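VP5 (Halorubrum pleomorphic virus 6, PDB 6QGL) is a viral envelope protein that probably drives fusion of the virus envelope with the membrane of its haloarchaeal host. Local coordinates at residues Ile14-Gly19 with Asp439-Lys444; Glu30-Asp35 with Val54-Ser59. All blocks are in the same frame, centred on the assembly; numbering follows the deposited sequence.

Contact 1: Ile14-Gly19 with Asp439-Lys444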
loop_
_atom_site.group_PDB
_atom_site.type_symbol
_atom_site.label_atom_id
_atom_site.label_comp_id
_atom_site.label_asym_id
_atom_site.label_seq_id
_atom_site.Cartn_x
_atom_site.Cartn_y
_atom_site.Cartn_z
ATOM N N ILE A 14 -0.379 13.878 5.276
ATOM C CA ILE A 14 -1.711 13.471 4.820
ATOM C C ILE A 14 -2.056 12.150 5.503
ATOM O O ILE A 14 -1.248 11.212 5.428
ATOM C CB ILE A 14 -1.853 13.397 3.267
ATOM C CG1 ILE A 14 -1.275 14.646 2.573
ATOM C CG2 ILE A 14 -3.312 13.186 2.839
ATOM C CD1 ILE A 14 -0.927 14.408 1.181
ATOM N N SER A 15 -3.227 12.055 6.165
ATOM C CA SER A 15 -3.686 10.837 6.849
ATOM C C SER A 15 -3.702 9.633 5.887
ATOM O O SER A 15 -3.628 8.487 6.331
ATOM C CB SER A 15 -5.060 11.075 7.466
ATOM O OG SER A 15 -4.998 12.097 8.448
ATOM N N ALA A 16 -3.745 9.925 4.567
ATOM C CA ALA A 16 -3.726 8.972 3.464
ATOM C C ALA A 16 -2.504 8.062 3.480
ATOM O O ALA A 16 -1.377 8.548 3.626
ATOM C CB ALA A 16 -3.779 9.709 2.140
ATOM N N VAL A 17 -2.745 6.745 3.305
ATOM C CA VAL A 17 -1.742 5.676 3.238
ATOM C C VAL A 17 -0.940 5.891 1.948
ATOM O O VAL A 17 -1.502 5.818 0.858
ATOM C CB VAL A 17 -2.403 4.262 3.295
ATOM C CG1 VAL A 17 -1.379 3.152 3.058
ATOM C CG2 VAL A 17 -3.131 4.040 4.618
ATOM N N GLY A 18 0.343 6.201 2.095
ATOM C CA GLY A 18 1.225 6.496 0.973
ATOM C C GLY A 18 2.064 5.353 0.457
ATOM O O GLY A 18 2.136 4.297 1.090
ATOM N N GLY A 19 2.700 5.586 -0.694
ATOM C CA GLY A 19 3.575 4.633 -1.371
ATOM C C GLY A 19 2.914 3.311 -1.699
ATOM O O GLY A 19 3.524 2.253 -1.513
ATOM N N ASP A 439 3.515 9.926 -6.691
ATOM C CA ASP A 439 3.151 8.968 -5.651
ATOM C C ASP A 439 1.639 8.770 -5.623
ATOM O O ASP A 439 0.890 9.702 -5.934
ATOM C CB ASP A 439 3.658 9.448 -4.279
ATOM C CG ASP A 439 3.732 8.391 -3.192
ATOM O OD1 ASP A 439 3.786 7.189 -3.531
ATOM O OD2 ASP A 439 3.765 8.769 -2.000
ATOM N N THR A 440 1.196 7.549 -5.265
ATOM C CA THR A 440 -0.218 7.188 -5.169
ATOM C C THR A 440 -0.573 6.976 -3.699
ATOM O O THR A 440 -0.027 6.079 -3.054
ATOM C CB THR A 440 -0.528 5.981 -6.070
ATOM O OG1 THR A 440 -0.118 6.275 -7.409
ATOM C CG2 THR A 440 -2.007 5.573 -6.039
ATOM N N LEU A 441 -1.472 7.826 -3.176
ATOM C CA LEU A 441 -1.947 7.803 -1.791
ATOM C C LEU A 441 -3.389 7.298 -1.708
ATOM O O LEU A 441 -4.177 7.568 -2.606
ATOM C CB LEU A 441 -1.917 9.225 -1.169
ATOM C CG LEU A 441 -0.605 10.015 -1.091
ATOM C CD1 LEU A 441 -0.873 11.446 -0.718
ATOM C CD2 LEU A 441 0.358 9.418 -0.101
ATOM N N GLN A 442 -3.751 6.633 -0.598
ATOM C CA GLN A 442 -5.126 6.202 -0.338
ATOM C C GLN A 442 -5.656 7.121 0.755
ATOM O O GLN A 442 -5.384 6.883 1.933
ATOM C CB GLN A 442 -5.215 4.723 0.089
ATOM C CG GLN A 442 -6.652 4.215 0.207
ATOM C CD GLN A 442 -6.748 2.798 0.707
ATOM O OE1 GLN A 442 -6.124 1.875 0.177
ATOM N NE2 GLN A 442 -7.567 2.588 1.723
ATOM N N LEU A 443 -6.372 8.194 0.358
ATOM C CA LEU A 443 -6.930 9.208 1.260
ATOM C C LEU A 443 -7.819 8.593 2.326
ATOM O O LEU A 443 -8.790 7.916 1.993
ATOM C CB LEU A 443 -7.659 10.326 0.489
ATOM C CG LEU A 443 -6.943 10.930 -0.733
ATOM C CD1 LEU A 443 -7.863 11.854 -1.492
ATOM C CD2 LEU A 443 -5.672 11.677 -0.345
ATOM N N LYS A 444 -7.433 8.761 3.603
ATOM C CA LYS A 444 -8.152 8.208 4.758
ATOM C C LYS A 444 -8.853 9.287 5.578
ATOM O O LYS A 444 -9.898 9.023 6.177
ATOM C CB LYS A 444 -7.204 7.391 5.655
ATOM C CG LYS A 444 -6.627 6.137 4.997
ATOM C CD LYS A 444 -7.560 4.934 5.099
ATOM C CE LYS A 444 -6.827 3.646 4.836
ATOM N NZ LYS A 444 -7.734 2.471 4.894
#

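Contact 2: Glu30-Asp35 with Val54-Ser59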
loop_
_atom_site.group_PDB
_atom_site.type_symbol
_atom_site.label_atom_id
_atom_site.label_comp_id
_atom_site.label_asym_id
_atom_site.label_seq_id
_atom_site.Cartn_x
_atom_site.Cartn_y
_atom_site.Cartn_z
ATOM N N GLU A 30 9.226 -8.045 -5.706
ATOM C CA GLU A 30 10.386 -8.248 -4.844
ATOM C C GLU A 30 10.138 -7.624 -3.481
ATOM O O GLU A 30 9.694 -6.474 -3.397
ATOM C CB GLU A 30 11.668 -7.708 -5.490
ATOM C CG GLU A 30 12.283 -8.683 -6.482
ATOM C CD GLU A 30 13.653 -8.323 -7.028
ATOM O OE1 GLU A 30 14.520 -7.877 -6.242
ATOM O OE2 GLU A 30 13.866 -8.512 -8.248
ATOM N N VAL A 31 10.387 -8.402 -2.416
ATOM C CA VAL A 31 10.179 -7.967 -1.032
ATOM C C VAL A 31 11.240 -6.954 -0.583
ATOM O O VAL A 31 12.374 -6.974 -1.074
ATOM C CB VAL A 31 10.028 -9.143 -0.016
ATOM C CG1 VAL A 31 8.900 -10.085 -0.421
ATOM C CG2 VAL A 31 11.339 -9.911 0.186
ATOM N N VAL A 32 10.855 -6.072 0.351
ATOM C CA VAL A 32 11.737 -5.067 0.944
ATOM C C VAL A 32 12.482 -5.766 2.091
ATOM O O VAL A 32 11.845 -6.357 2.964
ATOM C CB VAL A 32 10.957 -3.804 1.410
ATOM C CG1 VAL A 32 11.895 -2.759 2.008
ATOM C CG2 VAL A 32 10.150 -3.199 0.262
ATOM N N GLY A 33 13.813 -5.724 2.043
ATOM C CA GLY A 33 14.687 -6.357 3.028
ATOM C C GLY A 33 14.695 -5.718 4.404
ATOM O O GLY A 33 14.141 -4.631 4.600
ATOM N N SER A 34 15.341 -6.402 5.369
ATOM C CA SER A 34 15.471 -5.953 6.759
ATOM C C SER A 34 16.703 -5.073 6.959
ATOM O O SER A 34 17.708 -5.255 6.268
ATOM C CB SER A 34 15.545 -7.150 7.703
ATOM O OG SER A 34 16.725 -7.917 7.515
ATOM N N ASP A 35 16.629 -4.138 7.922
ATOM C CA ASP A 35 17.750 -3.269 8.292
ATOM C C ASP A 35 18.415 -3.866 9.531
ATOM O O ASP A 35 17.726 -4.152 10.516
ATOM C CB ASP A 35 17.280 -1.824 8.561
ATOM C CG ASP A 35 16.873 -1.023 7.332
ATOM O OD1 ASP A 35 17.170 -1.471 6.198
ATOM O OD2 ASP A 35 16.273 0.060 7.504
ATOM N N VAL A 54 9.764 -1.466 12.558
ATOM C CA VAL A 54 8.394 -1.968 12.709
ATOM C C VAL A 54 7.422 -1.024 11.977
ATOM O O VAL A 54 6.609 -1.490 11.176
ATOM C CB VAL A 54 8.023 -2.184 14.203
ATOM C CG1 VAL A 54 6.521 -2.376 14.393
ATOM C CG2 VAL A 54 8.795 -3.360 14.793
ATOM N N VAL A 55 7.547 0.299 12.225
ATOM C CA VAL A 55 6.729 1.340 11.594
ATOM C C VAL A 55 6.872 1.261 10.067
ATOM O O VAL A 55 5.854 1.215 9.374
ATOM C CB VAL A 55 7.020 2.753 12.177
ATOM C CG1 VAL A 55 6.384 3.857 11.335
ATOM C CG2 VAL A 55 6.543 2.854 13.621
ATOM N N LYS A 56 8.124 1.169 9.562
ATOM C CA LYS A 56 8.442 1.046 8.134
ATOM C C LYS A 56 7.821 -0.223 7.533
ATOM O O LYS A 56 7.185 -0.131 6.486
ATOM C CB LYS A 56 9.965 1.080 7.906
ATOM C CG LYS A 56 10.390 1.212 6.447
ATOM C CD LYS A 56 11.910 1.152 6.298
ATOM C CE LYS A 56 12.375 1.283 4.866
ATOM N NZ LYS A 56 12.129 0.048 4.076
ATOM N N ARG A 57 7.979 -1.388 8.207
ATOM C CA ARG A 57 7.419 -2.669 7.760
ATOM C C ARG A 57 5.899 -2.631 7.700
ATOM O O ARG A 57 5.334 -3.066 6.700
ATOM C CB ARG A 57 7.893 -3.841 8.646
ATOM C CG ARG A 57 7.394 -5.238 8.215
ATOM C CD ARG A 57 7.947 -5.722 6.877
ATOM N NE ARG A 57 9.407 -5.816 6.898
ATOM C CZ ARG A 57 10.164 -6.066 5.835
ATOM N NH1 ARG A 57 9.609 -6.257 4.647
ATOM N NH2 ARG A 57 11.483 -6.126 5.954
ATOM N N LYS A 58 5.243 -2.109 8.758
ATOM C CA LYS A 58 3.787 -2.005 8.808
ATOM C C LYS A 58 3.280 -1.104 7.685
ATOM O O LYS A 58 2.372 -1.506 6.965
ATOM C CB LYS A 58 3.295 -1.514 10.179
ATOM C CG LYS A 58 1.804 -1.763 10.374
ATOM C CD LYS A 58 1.211 -0.960 11.507
ATOM C CE LYS A 58 -0.294 -1.052 11.462
ATOM N NZ LYS A 58 -0.912 -0.531 12.706
ATOM N N SER A 59 3.913 0.077 7.504
ATOM C CA SER A 59 3.584 1.061 6.468
ATOM C C SER A 59 3.708 0.466 5.065
ATOM O O SER A 59 2.841 0.710 4.227
ATOM C CB SER A 59 4.472 2.295 6.603
ATOM O OG SER A 59 4.086 3.314 5.697
#

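Contact 1: Ile14-Gly19 with Asp439-Lys444
Val17 O accepts a hydrogen bond from Gln442 N at 2.8 Å, and the return bond from Val17 N to Gln442 O, 3.0 Å, is more bent, with 138° at the hydrogen. Together the two bonds make Val17 and Gln442 a hydrogen-bonded pair in a single antiparallel beta bridge. Strand 438-443 is an outermost strand of a six-stranded antiparallel sheet, and the bridge adds one residue of an otherwise irregular segment to its edge. Both carbonyls also receive CA-H...O contacts, Val17 O from Leu441 and Gln442 O from Ala16.

Beside the bridge the methyl of Ala16, too short to hold the two backbones apart, packs with its CB on Leu441 CB at 3.8 Å and on Leu443 CD2 at 3.7 Å. Ile14 brings CD1 to Leu441 CD1, the two side chains crossing at about a right angle, and its other branch faces Leu443 CD2 more loosely. These aliphatic side chains join the buried apolar layer on one face of the sheet, where Ile14 touches Leu318 and Leu443 touches Phe322, both of strand 317-324.

Lys444 serves with its carbon chain. Its bend at chi2 (-84°) carries CE to 3.7 Å from Val17 CG2, while the ammonium forms a long, weak ion pair with Asp67. Farther along, the bare CA of Gly18 passes beside Leu441 CD2 with no side chain between them, and Gly19 has the positive phi that glycine accepts most readily. Asp439, its CG turned away from the backbone N (chi1 -162°), brings OD1 to 3.4 Å from Gly19 CA.

Contact 2: Glu30-Asp35 with Val54-Ser59
Val32 O is gripped by both terminal nitrogens of Arg57, NH1 at 2.8 Å and NH2 at 3.0 Å, so that one backbone carbonyl takes two hydrogen bonds end-on from a single guanidinium. The oxygen lies only 7° out of the guanidinium plane, at the edge between the two nitrogens. Seen from the carbonyl, both donors come from the same face of its plane, and NH2 stands well above it. The NH1 bond is the straighter, with 151° at the hydrogen; that from NH2 is more bent. This is a side-chain tether between a helix and the extended, irregular chain that precedes it.

Arginine suits the position because it can serve several acceptors at once. NH2 has a further hydrogen bond elsewhere in the structure and comes within 3.3 Å of Gly33 O, oblique to the guanidinium, while NE is taken by a salt bridge to Glu129. That carboxylate probably offsets much of the positive charge and holds the flat group in its rotation. Two successive bends, at chi2 and chi3, swing the chain to one side, toward Val32 and Gly33.

Lys56, one residue earlier, reaches out nearly straight until its last torsion. Its NZ stops 3.5 Å from Val32 CG1, a contact between charged and apolar groups, with the lysine chain lying across the valine. Asp35 OD2 lies 5.4 Å from Lys56 NZ, an opposite charge not in contact, whose attraction is probably modest at this exposed surface.

Helix 97-140 flanks the site, Glu125 and Thr126 touching Arg57 and Lys121 touching Val31; elsewhere on helix 43-66, Val54, Val55 and Lys58 rest against strand 224-226, where Lys58 NZ is hydrogen-bonded to Gln225 O.

In the fold
The two contacts involve successive parts of the chain leading into helix 43-66. Contact 1 joins Ile14-Gly19 to a strand more than 400 residues later, whereas contact 2, nested within that long loop, ties Glu30-Asp35 back to the helix that follows. Their centres are about 17 Å apart and their nearest atoms about 5 Å, so they lie close without touching. Ser63 of the same helix connects their surroundings: its OG bonds to Ser59 O and, weakly, to Gly19 O. Segment 14-19 falls in a range predicted as transmembrane, yet in this structure it lies against the edge of a beta-sheet.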